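Local coordinates for protein xyloglucan-specific endo-beta-1,4-glucanase (Uncultured bacterium, PDB 4W88) that hydrolyses internal beta-1,4-glucosidic bonds of the plant cell-wall polysaccharide xyloglucan, as a glycoside hydrolase of family 5, at residues A176-V181 with R191-C196; F229-A234 with T272-K277; E278-I283 with N328-D333. The protein carries 1 engineered substitution. All blocks are in the same frame, centred on the assembly; numbering follows the deposited sequence.

Contact 1. Residues A176-V181 with R191-C196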
ATOM      1  N   ALA A 176      10.803  -6.483 -13.371  1.00 19.93           N
ATOM      2  CA  ALA A 176      10.212  -5.923 -14.583  1.00 20.64           C
ATOM      3  C   ALA A 176       9.732  -4.486 -14.312  1.00 17.80           C
ATOM      4  O   ALA A 176       9.863  -3.592 -15.118  1.00 19.28           O
ATOM      5  CB  ALA A 176       9.073  -6.764 -15.035  1.00 21.11           C
ATOM      6  N   PHE A 177       9.135  -4.321 -13.134  1.00 20.09           N
ATOM      7  CA  PHE A 177       8.622  -3.076 -12.665  1.00 19.34           C
ATOM      8  C   PHE A 177       9.770  -2.051 -12.526  1.00 17.60           C
ATOM      9  O   PHE A 177       9.724  -0.950 -13.056  1.00 17.77           O
ATOM     10  CB  PHE A 177       7.923  -3.282 -11.302  1.00 17.86           C
ATOM     11  CG  PHE A 177       7.849  -2.062 -10.418  1.00 16.78           C
ATOM     12  CD1 PHE A 177       7.213  -0.877 -10.795  1.00 19.58           C
ATOM     13  CD2 PHE A 177       8.345  -2.150  -9.134  1.00 17.07           C
ATOM     14  CE1 PHE A 177       7.117   0.186  -9.909  1.00 18.95           C
ATOM     15  CE2 PHE A 177       8.253  -1.082  -8.240  1.00 15.83           C
ATOM     16  CZ  PHE A 177       7.596   0.062  -8.615  1.00 15.66           C
ATOM     17  N   ILE A 178      10.830  -2.444 -11.830  1.00 17.77           N
ATOM     18  CA  ILE A 178      11.982  -1.557 -11.650  1.00 20.02           C
ATOM     19  C   ILE A 178      12.593  -1.212 -12.982  1.00 18.69           C
ATOM     20  O   ILE A 178      12.862  -0.023 -13.235  1.00 19.02           O
ATOM     21  CB  ILE A 178      13.082  -2.226 -10.777  1.00 19.40           C
ATOM     22  CG1 ILE A 178      12.546  -2.343  -9.335  1.00 17.52           C
ATOM     23  CG2 ILE A 178      14.425  -1.459 -10.823  1.00 21.32           C
ATOM     24  CD1 ILE A 178      13.348  -3.332  -8.461  1.00 22.17           C
ATOM     25  N   ASP A 179      12.814  -2.214 -13.811  1.00 19.02           N
ATOM     26  CA  ASP A 179      13.428  -1.954 -15.141  1.00 17.58           C
ATOM     27  C   ASP A 179      12.610  -0.931 -15.981  1.00 18.04           C
ATOM     28  O   ASP A 179      13.166  -0.049 -16.600  1.00 19.91           O
ATOM     29  CB  ASP A 179      13.580  -3.296 -15.847  1.00 21.29           C
ATOM     30  CG  ASP A 179      14.381  -3.234 -17.054  1.00 26.10           C
ATOM     31  OD1 ASP A 179      13.789  -2.895 -18.058  1.00 31.62           O
ATOM     32  OD2 ASP A 179      15.580  -3.569 -17.024  1.00 32.41           O
ATOM     33  N   ALA A 180      11.283  -1.105 -16.027  1.00 18.48           N
ATOM     34  CA  ALA A 180      10.431  -0.300 -16.825  1.00 19.46           C
ATOM     35  C   ALA A 180      10.511   1.142 -16.353  1.00 18.40           C
ATOM     36  O   ALA A 180      10.528   2.080 -17.168  1.00 18.76           O
ATOM     37  CB  ALA A 180       9.020  -0.794 -16.774  1.00 18.48           C
ATOM     38  N   VAL A 181      10.497   1.324 -15.052  1.00 17.45           N
ATOM     39  CA  VAL A 181      10.517   2.691 -14.499  1.00 18.92           C
ATOM     40  C   VAL A 181      11.875   3.356 -14.701  1.00 16.55           C
ATOM     41  O   VAL A 181      11.948   4.477 -15.203  1.00 16.91           O
ATOM     42  CB  VAL A 181      10.162   2.707 -13.013  1.00 16.28           C
ATOM     43  CG1 VAL A 181      10.301   4.095 -12.402  1.00 17.54           C
ATOM     44  CG2 VAL A 181       8.735   2.203 -12.738  1.00 17.20           C
ATOM     45  N   ARG A 191      14.044   7.600  -8.133  1.00 16.43           N
ATOM     46  CA  ARG A 191      12.831   7.544  -7.350  1.00 18.16           C
ATOM     47  C   ARG A 191      12.800   6.302  -6.484  1.00 15.25           C
ATOM     48  O   ARG A 191      13.239   5.217  -6.940  1.00 18.68           O
ATOM     49  CB  ARG A 191      11.612   7.514  -8.320  1.00 23.41           C
ATOM     50  CG  ARG A 191      10.283   7.648  -7.630  1.00 18.82           C
ATOM     51  CD  ARG A 191       9.107   7.819  -8.558  1.00 14.99           C
ATOM     52  NE  ARG A 191       9.259   8.811  -9.584  1.00 18.29           N
ATOM     53  CZ  ARG A 191       9.324  10.123  -9.394  1.00 16.05           C
ATOM     54  NH1 ARG A 191       9.166  10.646  -8.188  1.00 18.73           N
ATOM     55  NH2 ARG A 191       9.563  10.909 -10.418  1.00 20.16           N
ATOM     56  N   VAL A 192      12.247   6.411  -5.272  1.00 18.99           N
ATOM     57  CA  VAL A 192      12.068   5.214  -4.484  1.00 17.02           C
ATOM     58  C   VAL A 192      11.013   4.312  -5.173  1.00 15.23           C
ATOM     59  O   VAL A 192       9.847   4.716  -5.334  1.00 17.47           O
ATOM     60  CB  VAL A 192      11.666   5.512  -3.028  1.00 18.16           C
ATOM     61  CG1 VAL A 192      11.469   4.216  -2.175  1.00 22.69           C
ATOM     62  CG2 VAL A 192      12.680   6.438  -2.378  1.00 19.42           C
ATOM     63  N   LEU A 193      11.411   3.044  -5.408  1.00 16.68           N
ATOM     64  CA  LEU A 193      10.530   2.060  -5.948  1.00 17.96           C
ATOM     65  C   LEU A 193      10.284   0.970  -4.928  1.00 17.75           C
ATOM     66  O   LEU A 193      11.235   0.438  -4.384  1.00 18.36           O
ATOM     67  CB  LEU A 193      11.064   1.458  -7.234  1.00 15.79           C
ATOM     68  CG  LEU A 193      11.441   2.447  -8.318  1.00 17.19           C
ATOM     69  CD1 LEU A 193      11.923   1.795  -9.597  1.00 18.67           C
ATOM     70  CD2 LEU A 193      10.313   3.416  -8.679  1.00 21.69           C
ATOM     71  N   ILE A 194       9.021   0.612  -4.722  1.00 14.41           N
ATOM     72  CA  ILE A 194       8.633  -0.175  -3.575  1.00 15.16           C
ATOM     73  C   ILE A 194       8.114  -1.512  -4.127  1.00 15.77           C
ATOM     74  O   ILE A 194       7.031  -1.597  -4.732  1.00 16.56           O
ATOM     75  CB  ILE A 194       7.553   0.522  -2.708  1.00 15.03           C
ATOM     76  CG1 ILE A 194       8.007   1.909  -2.247  1.00 17.07           C
ATOM     77  CG2 ILE A 194       7.208  -0.352  -1.478  1.00 18.81           C
ATOM     78  CD1 ILE A 194       6.933   2.756  -1.543  1.00 18.31           C
ATOM     79  N   ILE A 195       8.931  -2.531  -3.940  1.00 17.28           N
ATOM     80  CA  ILE A 195       8.641  -3.857  -4.402  1.00 19.03           C
ATOM     81  C   ILE A 195       7.869  -4.580  -3.285  1.00 16.39           C
ATOM     82  O   ILE A 195       7.667  -4.035  -2.183  1.00 18.54           O
ATOM     83  CB  ILE A 195       9.933  -4.614  -4.801  1.00 15.45           C
ATOM     84  CG1 ILE A 195      10.855  -4.875  -3.614  1.00 20.20           C
ATOM     85  CG2 ILE A 195      10.615  -3.937  -5.985  1.00 18.03           C
ATOM     86  CD1 ILE A 195      11.957  -5.903  -3.876  1.00 21.12           C
ATOM     87  N   CYS A 196       7.489  -5.835  -3.505  1.00 18.08           N
ATOM     88  CA  CYS A 196       6.719  -6.553  -2.507  1.00 18.93           C
ATOM     89  C   CYS A 196       6.975  -8.042  -2.556  1.00 16.60           C
ATOM     90  O   CYS A 196       7.511  -8.578  -3.536  1.00 18.45           O
ATOM     91  CB  CYS A 196       5.204  -6.279  -2.684  1.00 16.75           C
ATOM     92  SG  CYS A 196       4.488  -6.870  -4.205  1.00 18.41           S
TER

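Contact 2. Residues F229-A234 with T272-K277. With BGC (beta-D-glucopyranose), chain C.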
ATOM      1  N   PHE A 229      -6.987 -11.762  13.893  1.00 24.47           N
ATOM      2  CA  PHE A 229      -8.230 -11.933  14.707  1.00 20.83           C
ATOM      3  C   PHE A 229      -8.648 -10.716  15.519  1.00 21.48           C
ATOM      4  O   PHE A 229      -9.829 -10.614  15.948  1.00 23.78           O
ATOM      5  CB  PHE A 229      -8.124 -13.154  15.595  1.00 21.89           C
ATOM      6  CG  PHE A 229      -8.330 -14.465  14.859  1.00 26.70           C
ATOM      7  CD1 PHE A 229      -9.179 -14.549  13.763  1.00 29.18           C
ATOM      8  CD2 PHE A 229      -7.762 -15.618  15.323  1.00 39.01           C
ATOM      9  CE1 PHE A 229      -9.377 -15.743  13.087  1.00 39.56           C
ATOM     10  CE2 PHE A 229      -7.983 -16.829  14.667  1.00 48.11           C
ATOM     11  CZ  PHE A 229      -8.801 -16.881  13.549  1.00 39.73           C
ATOM     12  N   PHE A 230      -7.714  -9.796  15.743  1.00 23.85           N
ATOM     13  CA  PHE A 230      -8.083  -8.520  16.329  1.00 21.24           C
ATOM     14  C   PHE A 230      -8.565  -7.520  15.279  1.00 25.49           C
ATOM     15  O   PHE A 230      -9.515  -6.770  15.507  1.00 23.96           O
ATOM     16  CB  PHE A 230      -6.919  -7.924  17.108  1.00 23.09           C
ATOM     17  CG  PHE A 230      -7.257  -6.601  17.711  1.00 20.85           C
ATOM     18  CD1 PHE A 230      -8.149  -6.517  18.770  1.00 24.60           C
ATOM     19  CD2 PHE A 230      -6.712  -5.454  17.234  1.00 24.08           C
ATOM     20  CE1 PHE A 230      -8.489  -5.271  19.296  1.00 20.70           C
ATOM     21  CE2 PHE A 230      -7.054  -4.227  17.760  1.00 23.54           C
ATOM     22  CZ  PHE A 230      -7.951  -4.135  18.772  1.00 23.17           C
ATOM     23  N   THR A 231      -7.860  -7.472  14.135  1.00 21.09           N
ATOM     24  CA  THR A 231      -8.080  -6.395  13.174  1.00 22.36           C
ATOM     25  C   THR A 231      -9.246  -6.625  12.217  1.00 19.54           C
ATOM     26  O   THR A 231      -9.860  -5.665  11.673  1.00 22.69           O
ATOM     27  CB  THR A 231      -6.794  -6.152  12.318  1.00 21.06           C
ATOM     28  OG1 THR A 231      -6.417  -7.384  11.711  1.00 21.71           O
ATOM     29  CG2 THR A 231      -5.642  -5.695  13.216  1.00 20.80           C
ATOM     30  N   TYR A 232      -9.529  -7.918  11.995  1.00 21.34           N
ATOM     31  CA  TYR A 232     -10.654  -8.379  11.119  1.00 20.23           C
ATOM     32  C   TYR A 232     -11.779  -9.068  11.887  1.00 23.28           C
ATOM     33  O   TYR A 232     -11.624  -9.386  13.032  1.00 24.30           O
ATOM     34  CB  TYR A 232     -10.124  -9.309  10.001  1.00 25.05           C
ATOM     35  CG  TYR A 232      -9.490  -8.555   8.799  1.00 19.97           C
ATOM     36  CD1 TYR A 232      -8.251  -7.878   8.946  1.00 23.74           C
ATOM     37  CD2 TYR A 232     -10.150  -8.488   7.576  1.00 23.70           C
ATOM     38  CE1 TYR A 232      -7.714  -7.180   7.855  1.00 25.10           C
ATOM     39  CE2 TYR A 232      -9.623  -7.803   6.508  1.00 26.98           C
ATOM     40  CZ  TYR A 232      -8.442  -7.169   6.666  1.00 22.14           C
ATOM     41  OH  TYR A 232      -7.937  -6.495   5.568  1.00 25.52           O
ATOM     42  N   VAL A 233     -12.918  -9.202  11.257  1.00 28.15           N
ATOM     43  CA  VAL A 233     -14.040  -9.967  11.792  1.00 27.73           C
ATOM     44  C   VAL A 233     -14.049 -11.346  11.118  1.00 31.43           C
ATOM     45  O   VAL A 233     -14.006 -11.412   9.894  1.00 32.69           O
ATOM     46  CB  VAL A 233     -15.379  -9.279  11.543  1.00 35.89           C
ATOM     47  CG1 VAL A 233     -16.537 -10.100  12.172  1.00 34.45           C
ATOM     48  CG2 VAL A 233     -15.347  -7.890  12.104  1.00 31.17           C
ATOM     49  N   ALA A 234     -13.986 -12.412  11.925  1.00 29.32           N
ATOM     50  CA  ALA A 234     -13.886 -13.795  11.436  1.00 34.15           C
ATOM     51  C   ALA A 234     -14.224 -14.721  12.583  1.00 36.45           C
ATOM     52  O   ALA A 234     -14.329 -14.233  13.700  1.00 31.50           O
ATOM     53  CB  ALA A 234     -12.496 -14.082  10.968  1.00 37.14           C
ATOM     54  N   THR A 272      -2.016  -1.270   7.080  1.00 16.21           N
ATOM     55  CA  THR A 272      -2.402  -1.875   8.335  1.00 17.57           C
ATOM     56  C   THR A 272      -3.594  -1.073   8.873  1.00 16.05           C
ATOM     57  O   THR A 272      -4.052  -0.088   8.266  1.00 17.65           O
ATOM     58  CB  THR A 272      -1.227  -1.902   9.331  1.00 20.26           C
ATOM     59  OG1 THR A 272      -1.578  -2.729  10.492  1.00 19.25           O
ATOM     60  CG2 THR A 272      -0.838  -0.502   9.743  1.00 19.30           C
ATOM     61  N   GLY A 273      -4.132  -1.513  10.008  1.00 16.83           N
ATOM     62  CA  GLY A 273      -5.302  -0.873  10.610  1.00 19.06           C
ATOM     63  C   GLY A 273      -6.128  -1.911  11.363  1.00 16.73           C
ATOM     64  O   GLY A 273      -5.810  -3.102  11.330  1.00 19.94           O
ATOM     65  N   ALA A 274      -7.173  -1.467  12.081  1.00 19.49           N
ATOM     66  CA  ALA A 274      -8.047  -2.358  12.818  1.00 19.57           C
ATOM     67  C   ALA A 274      -9.485  -1.947  12.588  1.00 18.35           C
ATOM     68  O   ALA A 274      -9.814  -0.810  12.704  1.00 20.77           O
ATOM     69  CB  ALA A 274      -7.682  -2.233  14.283  1.00 21.93           C
ATOM     70  N   GLN A 275     -10.326  -2.892  12.234  1.00 19.96           N
ATOM     71  CA  GLN A 275     -11.701  -2.584  12.040  1.00 21.38           C
ATOM     72  C   GLN A 275     -12.331  -2.186  13.379  1.00 21.79           C
ATOM     73  O   GLN A 275     -12.012  -2.730  14.450  1.00 22.71           O
ATOM     74  CB  GLN A 275     -12.479  -3.768  11.434  1.00 21.40           C
ATOM     75  CG  GLN A 275     -12.072  -4.076  10.017  1.00 20.69           C
ATOM     76  CD  GLN A 275     -12.710  -5.316   9.440  1.00 23.54           C
ATOM     77  OE1 GLN A 275     -13.891  -5.609   9.678  1.00 25.66           O
ATOM     78  NE2 GLN A 275     -11.930  -6.060   8.660  1.00 22.33           N
ATOM     79  N   PHE A 276     -13.150  -1.157  13.290  1.00 18.68           N
ATOM     80  CA  PHE A 276     -13.852  -0.615  14.438  1.00 20.74           C
ATOM     81  C   PHE A 276     -14.916  -1.572  14.938  1.00 23.06           C
ATOM     82  O   PHE A 276     -15.840  -1.908  14.195  1.00 24.11           O
ATOM     83  CB  PHE A 276     -14.494   0.775  14.214  1.00 23.29           C
ATOM     84  CG  PHE A 276     -15.099   1.344  15.461  1.00 21.85           C
ATOM     85  CD1 PHE A 276     -14.245   1.696  16.536  1.00 24.24           C
ATOM     86  CD2 PHE A 276     -16.462   1.567  15.583  1.00 23.23           C
ATOM     87  CE1 PHE A 276     -14.756   2.192  17.727  1.00 25.80           C
ATOM     88  CE2 PHE A 276     -16.975   2.116  16.774  1.00 27.15           C
ATOM     89  CZ  PHE A 276     -16.116   2.423  17.831  1.00 27.76           C
ATOM     90  N   LYS A 277     -14.768  -2.006  16.188  1.00 23.32           N
ATOM     91  CA  LYS A 277     -15.676  -3.021  16.799  1.00 22.37           C
ATOM     92  C   LYS A 277     -16.217  -2.515  18.144  1.00 21.80           C
ATOM     93  O   LYS A 277     -16.240  -3.247  19.133  1.00 26.91           O
ATOM     94  CB  LYS A 277     -14.898  -4.324  17.044  1.00 23.59           C
ATOM     95  CG  LYS A 277     -14.274  -5.031  15.850  1.00 23.80           C
ATOM     96  CD  LYS A 277     -13.324  -6.130  16.274  1.00 27.00           C
ATOM     97  CE  LYS A 277     -12.727  -6.780  15.026  1.00 25.82           C
ATOM     98  NZ  LYS A 277     -12.065  -8.064  15.423  1.00 23.69           N
TER
HETATM   99  C2  BGC C   4      -7.300  -9.938   3.865  1.00 42.17           C
HETATM  100  C3  BGC C   4      -6.722  -8.790   3.022  1.00 37.19           C
HETATM  101  C4  BGC C   4      -5.548  -8.151   3.683  1.00 44.55           C
HETATM  102  C5  BGC C   4      -4.770  -9.473   4.075  1.00 41.69           C
HETATM  103  C6  BGC C   4      -3.585  -8.936   4.782  1.00 51.07           C
HETATM  104  C1  BGC C   4      -6.514 -11.179   4.096  1.00 33.51           C
HETATM  105  O2  BGC C   4      -8.237 -10.451   3.039  1.00 46.23           O
HETATM  106  O3  BGC C   4      -7.767  -7.856   2.892  1.00 47.55           O
HETATM  107  O4  BGC C   4      -5.102  -6.918   2.912  1.00 32.00           O
HETATM  108  O5  BGC C   4      -5.560 -10.576   4.788  1.00 34.93           O
HETATM  109  O6  BGC C   4      -2.539  -9.827   5.069  1.00 46.30           O
HETATM  110  O   HOH W   1     -10.606  -4.101  16.368  1.00 22.95           O
HETATM  111  O   HOH W   2     -13.583  -8.541   8.339  1.00 26.91           O

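Contact 3. Residues E278-I283 with N328-D333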
ATOM      1  N   GLU A 278     -16.596  -1.212  18.155  1.00 23.13           N
ATOM      2  CA  GLU A 278     -17.117  -0.508  19.350  1.00 22.85           C
ATOM      3  C   GLU A 278     -16.130  -0.693  20.489  1.00 24.45           C
ATOM      4  O   GLU A 278     -16.512  -0.975  21.638  1.00 27.00           O
ATOM      5  CB  GLU A 278     -18.523  -0.930  19.736  1.00 30.51           C
ATOM      6  CG  GLU A 278     -19.419  -0.934  18.550  1.00 35.93           C
ATOM      7  CD  GLU A 278     -20.588  -0.152  18.634  1.00 46.76           C
ATOM      8  OE1 GLU A 278     -20.459   0.982  18.138  1.00 62.56           O
ATOM      9  OE2 GLU A 278     -21.592  -0.715  19.155  1.00 56.22           O
ATOM     10  N   ASN A 279     -14.862  -0.502  20.156  1.00 23.26           N
ATOM     11  CA  ASN A 279     -13.769  -0.903  21.001  1.00 24.64           C
ATOM     12  C   ASN A 279     -12.627   0.106  20.927  1.00 21.64           C
ATOM     13  O   ASN A 279     -11.443  -0.269  20.794  1.00 23.18           O
ATOM     14  CB  ASN A 279     -13.256  -2.297  20.625  1.00 21.09           C
ATOM     15  CG  ASN A 279     -12.662  -2.363  19.219  1.00 20.20           C
ATOM     16  OD1 ASN A 279     -13.037  -1.600  18.329  1.00 22.22           O
ATOM     17  ND2 ASN A 279     -11.708  -3.270  19.046  1.00 19.47           N
ATOM     18  N   THR A 280     -12.990   1.380  21.024  1.00 25.28           N
ATOM     19  CA  THR A 280     -12.030   2.457  20.898  1.00 23.20           C
ATOM     20  C   THR A 280     -10.792   2.281  21.752  1.00 24.26           C
ATOM     21  O   THR A 280      -9.651   2.392  21.282  1.00 25.12           O
ATOM     22  CB  THR A 280     -12.662   3.768  21.309  1.00 26.74           C
ATOM     23  OG1 THR A 280     -13.694   4.083  20.386  1.00 22.38           O
ATOM     24  CG2 THR A 280     -11.609   4.893  21.254  1.00 28.13           C
ATOM     25  N   GLU A 281     -11.014   2.039  23.040  1.00 26.84           N
ATOM     26  CA  GLU A 281      -9.856   1.915  23.979  1.00 27.83           C
ATOM     27  C   GLU A 281      -8.929   0.737  23.623  1.00 24.35           C
ATOM     28  O   GLU A 281      -7.706   0.778  23.817  1.00 24.70           O
ATOM     29  CB  GLU A 281     -10.352   1.747  25.421  1.00 36.95           C
ATOM     30  CG  GLU A 281     -11.107   2.964  25.902  1.00 42.79           C
ATOM     31  CD  GLU A 281     -12.613   2.709  25.881  1.00 81.97           C
ATOM     32  OE1 GLU A 281     -13.226   2.772  27.057  1.00 93.80           O
ATOM     33  OE2 GLU A 281     -13.172   2.480  24.702  1.00 84.43           O
ATOM     34  N   ASP A 282      -9.518  -0.363  23.130  1.00 26.71           N
ATOM     35  CA  ASP A 282      -8.705  -1.488  22.705  1.00 22.85           C
ATOM     36  C   ASP A 282      -7.868  -1.190  21.462  1.00 22.65           C
ATOM     37  O   ASP A 282      -6.690  -1.555  21.390  1.00 23.42           O
ATOM     38  CB  ASP A 282      -9.601  -2.718  22.429  1.00 25.14           C
ATOM     39  CG  ASP A 282     -10.379  -3.112  23.635  1.00 25.82           C
ATOM     40  OD1 ASP A 282      -9.768  -3.733  24.522  1.00 27.46           O
ATOM     41  OD2 ASP A 282     -11.571  -2.781  23.737  1.00 28.14           O
ATOM     42  N   ILE A 283      -8.489  -0.531  20.509  1.00 22.07           N
ATOM     43  CA  ILE A 283      -7.724  -0.132  19.336  1.00 20.18           C
ATOM     44  C   ILE A 283      -6.584   0.840  19.699  1.00 20.08           C
ATOM     45  O   ILE A 283      -5.474   0.682  19.182  1.00 22.42           O
ATOM     46  CB  ILE A 283      -8.625   0.402  18.202  1.00 19.74           C
ATOM     47  CG1 ILE A 283      -9.529  -0.721  17.679  1.00 19.82           C
ATOM     48  CG2 ILE A 283      -7.782   1.052  17.117  1.00 23.11           C
ATOM     49  CD1 ILE A 283     -10.582  -0.285  16.681  1.00 21.46           C
ATOM     50  N   ASN A 328     -13.495   8.988  14.644  1.00 21.21           N
ATOM     51  CA  ASN A 328     -13.067   8.568  15.977  1.00 26.14           C
ATOM     52  C   ASN A 328     -11.776   9.268  16.350  1.00 25.00           C
ATOM     53  O   ASN A 328     -10.717   8.844  15.932  1.00 22.53           O
ATOM     54  CB  ASN A 328     -12.964   7.039  16.044  1.00 24.82           C
ATOM     55  CG  ASN A 328     -12.766   6.549  17.440  1.00 27.82           C
ATOM     56  OD1 ASN A 328     -11.993   7.108  18.223  1.00 25.15           O
ATOM     57  ND2 ASN A 328     -13.503   5.517  17.792  1.00 25.81           N
ATOM     58  N   ASP A 329     -11.866  10.392  17.055  1.00 25.44           N
ATOM     59  CA  ASP A 329     -10.670  11.205  17.236  1.00 23.91           C
ATOM     60  C   ASP A 329      -9.672  10.541  18.186  1.00 26.72           C
ATOM     61  O   ASP A 329      -8.471  10.792  18.099  1.00 24.32           O
ATOM     62  CB  ASP A 329     -11.015  12.591  17.792  1.00 28.17           C
ATOM     63  CG  ASP A 329     -11.463  13.550  16.734  1.00 28.91           C
ATOM     64  OD1 ASP A 329     -10.839  13.645  15.674  1.00 30.98           O
ATOM     65  OD2 ASP A 329     -12.482  14.169  16.988  1.00 35.16           O
ATOM     66  N   ASP A 330     -10.140   9.658  19.076  1.00 24.65           N
ATOM     67  CA  ASP A 330      -9.194   8.949  19.971  1.00 25.65           C
ATOM     68  C   ASP A 330      -8.283   7.958  19.217  1.00 23.77           C
ATOM     69  O   ASP A 330      -7.071   7.864  19.465  1.00 22.27           O
ATOM     70  CB  ASP A 330      -9.956   8.205  21.058  1.00 24.68           C
ATOM     71  CG  ASP A 330     -10.536   9.116  22.128  1.00 36.14           C
ATOM     72  OD1 ASP A 330     -10.259  10.315  22.171  1.00 33.21           O
ATOM     73  OD2 ASP A 330     -11.223   8.600  22.986  1.00 39.12           O
ATOM     74  N   ILE A 331      -8.883   7.173  18.311  1.00 26.20           N
ATOM     75  CA  ILE A 331      -8.097   6.311  17.427  1.00 22.98           C
ATOM     76  C   ILE A 331      -7.103   7.099  16.584  1.00 20.94           C
ATOM     77  O   ILE A 331      -5.888   6.780  16.509  1.00 21.48           O
ATOM     78  CB  ILE A 331      -9.010   5.440  16.530  1.00 20.95           C
ATOM     79  CG1 ILE A 331      -9.782   4.436  17.414  1.00 24.58           C
ATOM     80  CG2 ILE A 331      -8.220   4.696  15.457  1.00 22.95           C
ATOM     81  CD1 ILE A 331     -10.804   3.577  16.718  1.00 26.45           C
ATOM     82  N   VAL A 332      -7.592   8.172  16.000  1.00 21.77           N
ATOM     83  CA  VAL A 332      -6.750   8.993  15.128  1.00 21.50           C
ATOM     84  C   VAL A 332      -5.579   9.618  15.869  1.00 19.31           C
ATOM     85  O   VAL A 332      -4.437   9.583  15.366  1.00 20.46           O
ATOM     86  CB  VAL A 332      -7.586   9.963  14.311  1.00 19.30           C
ATOM     87  CG1 VAL A 332      -6.719  10.934  13.509  1.00 22.21           C
ATOM     88  CG2 VAL A 332      -8.467   9.181  13.373  1.00 21.69           C
ATOM     89  N   ASP A 333      -5.862  10.132  17.093  1.00 24.57           N
ATOM     90  CA  ASP A 333      -4.829  10.742  17.911  1.00 24.30           C
ATOM     91  C   ASP A 333      -3.702   9.684  18.166  1.00 23.23           C
ATOM     92  O   ASP A 333      -2.503   9.988  18.131  1.00 25.18           O
ATOM     93  CB  ASP A 333      -5.399  11.122  19.268  1.00 25.28           C
ATOM     94  CG  ASP A 333      -6.200  12.426  19.294  1.00 27.18           C
ATOM     95  OD1 ASP A 333      -6.261  13.146  18.302  1.00 27.73           O
ATOM     96  OD2 ASP A 333      -6.866  12.702  20.333  1.00 29.20           O
TER

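Contact 1. Residues A176-V181 with R191-C196
Phe177, Ile178 and Val181 of helix 164-182 meet Leu193 and Ile195 of strand 193-196 in a packing of apolar side chains, part of the shell that surrounds the parallel eight-stranded TIM barrel. Helix and strand are consecutive in the chain and run almost antiparallel, at 163° over the short segments with 9.4 Å between axes, as expected of a barrel helix that returns the chain to the next parallel strand. Leu193 contributes most of the strand's side of the contact. Its CG lies beside the backbone N and opposite the carbonyl carbon (chi1 -53°), which carries the two methyls outward to the helix: CD2 meets Val181 CG1 tip to tip at 3.8 Å, while CD1 settles 3.9 Å from Ile178 CA. Nearer the strand, Leu193 CB touches Phe177 CE2 at 3.9 Å from an oblique direction. The Phe177 ring reaches the strand through its CE2-CZ side, with Ile194 N at its edge and in its plane; CE2 also comes 3.8 Å from Ile194 O, oblique to the ring, and Ile195 CG2 stands at the edge, 4.3 Å from CD2. That same Ile195 methyl packs more closely on Ile178 CD1, at 3.7 Å. Around this patch, Trp128 meets the phenylalanine ring with planes about 60° apart, and Phe144 of the neighbouring strand touches both Val181 and Leu193. A serine in place of Phe177 would probably open a gap beside Leu193 CB and leave Trp128 without this aromatic partner. The backbone of Leu193 bonds to Asn217 and Ala219, and that of Ile194 to Phe144 and Gly146, at the two neighbouring barrel strands; adhesion to the helix therefore rests on the fit of largely buried hydrocarbon surfaces.

Contact 2. Residues F229-A234 with T272-K277
Lys277 crosses to the 229-234 segment on a fully extended chain, and Gln275 sets its CG beside the backbone N (chi1 -68°), bringing its amide to the Tyr232 ring. The lysine NZ donates to two carbonyls at the end of the short helix 228-231, Phe230 O at 2.9 Å and Tyr232 O at 2.8 Å. It lies well above both carbonyl planes, not on a lone pair, and Tyr238 O is a further acceptor. Gln275 NE2 sits over one face of the Tyr232 ring, offset toward the rim and 3.2 Å from CD2, with ring and amide planes 70° apart. Both segments lie in the connections that follow barrel strands 218-223 and 267-272, at their C-terminal ends, the side on which TIM-barrel enzymes carry their active sites, and Tyr232 is part of the glycan pocket: its OH stands 3.0 Å from O3 of the bound glucose. Gln275 N donates to Thr231 O at 2.9 Å and 164°, so the glutamine is fixed at its backbone as well. Water 2 accepts from both Gln275 NE2 and Val233 N, and water 1 donates to Phe230 O and Gln275 O. Thr231 turns its OG1 to Tyr225 O and Pro227 O, while its CG2 lies 3.2 Å from the buried Gly273 O.

Contact 3. Residues E278-I283 with N328-D333
Thr280 OG1 accepts a hydrogen bond from Asn328 ND2 at 3.0 Å, joining the first turns of two helices on the outside of the TIM barrel: 280-295, which follows the seventh strand, and 329-336 near the C-terminus. The bond is nearly straight, 164° at the hydrogen, and the hydroxyl lies in the amide plane of Asn328. Beside it, the threonine methyl CG2 rests against Asp330 CB at 3.7 Å, the two side chains crossing at about a right angle. Thr280 thus divides its branches, OG1 to the asparagine and CG2 to the first turn of the partner helix. One turn further along, Ile283 and Ile331 cross obliquely with CD1 against CD1 at 3.9 Å, and CG2 of Ile283 comes equally near CG1 of Ile331. Both isoleucines hold CG1 beside the backbone N (chi1 near -65° in each), with extended tails that bring the CD1 methyls together. Around this apolar pair, Phe230 packs on Ile283, while Phe276 and Leu318 touch Ile331.

Helix 329-336 is itself tied to the end of helix 44-53, where Arg53 forms salt bridges with Asp329 and Asp333. Two further groups orient the Asn328 amide. Tyr309 OH is a hydrogen-bonding partner of ND2, so this amide nitrogen has two partners, Thr280 OG1 and Tyr309 OH. The rotation of the amide is set from its other end too, because the residue is the N-cap of its helix: Asn328 OD1 accepts from Ile331 N at 3.1 Å, with the donor 46° above the carbonyl plane.

Contact 1 is the most buried of the three and lies across the chain's centre from the other two, its nearest atoms about 13 Å from contact 2. It joins a helix to a barrel strand mainly by hydrocarbon packing. Contacts 2 and 3 are neighbours, centres 12 Å apart, and follow one another along the chain, since 272-277 leads directly into 278-283. They touch through Phe276 CE1 and Asn328 ND2 (3.6 Å) and through Phe230 against Asn279. Contact 2, partly buried beside the glycan, relies on backbone carbonyls, a lysine and waters; contact 3, at the barrel's periphery (centre about 22 Å from the chain's centre) yet largely buried between two helices, mixes a single amide-hydroxyl bond with an isoleucine pair.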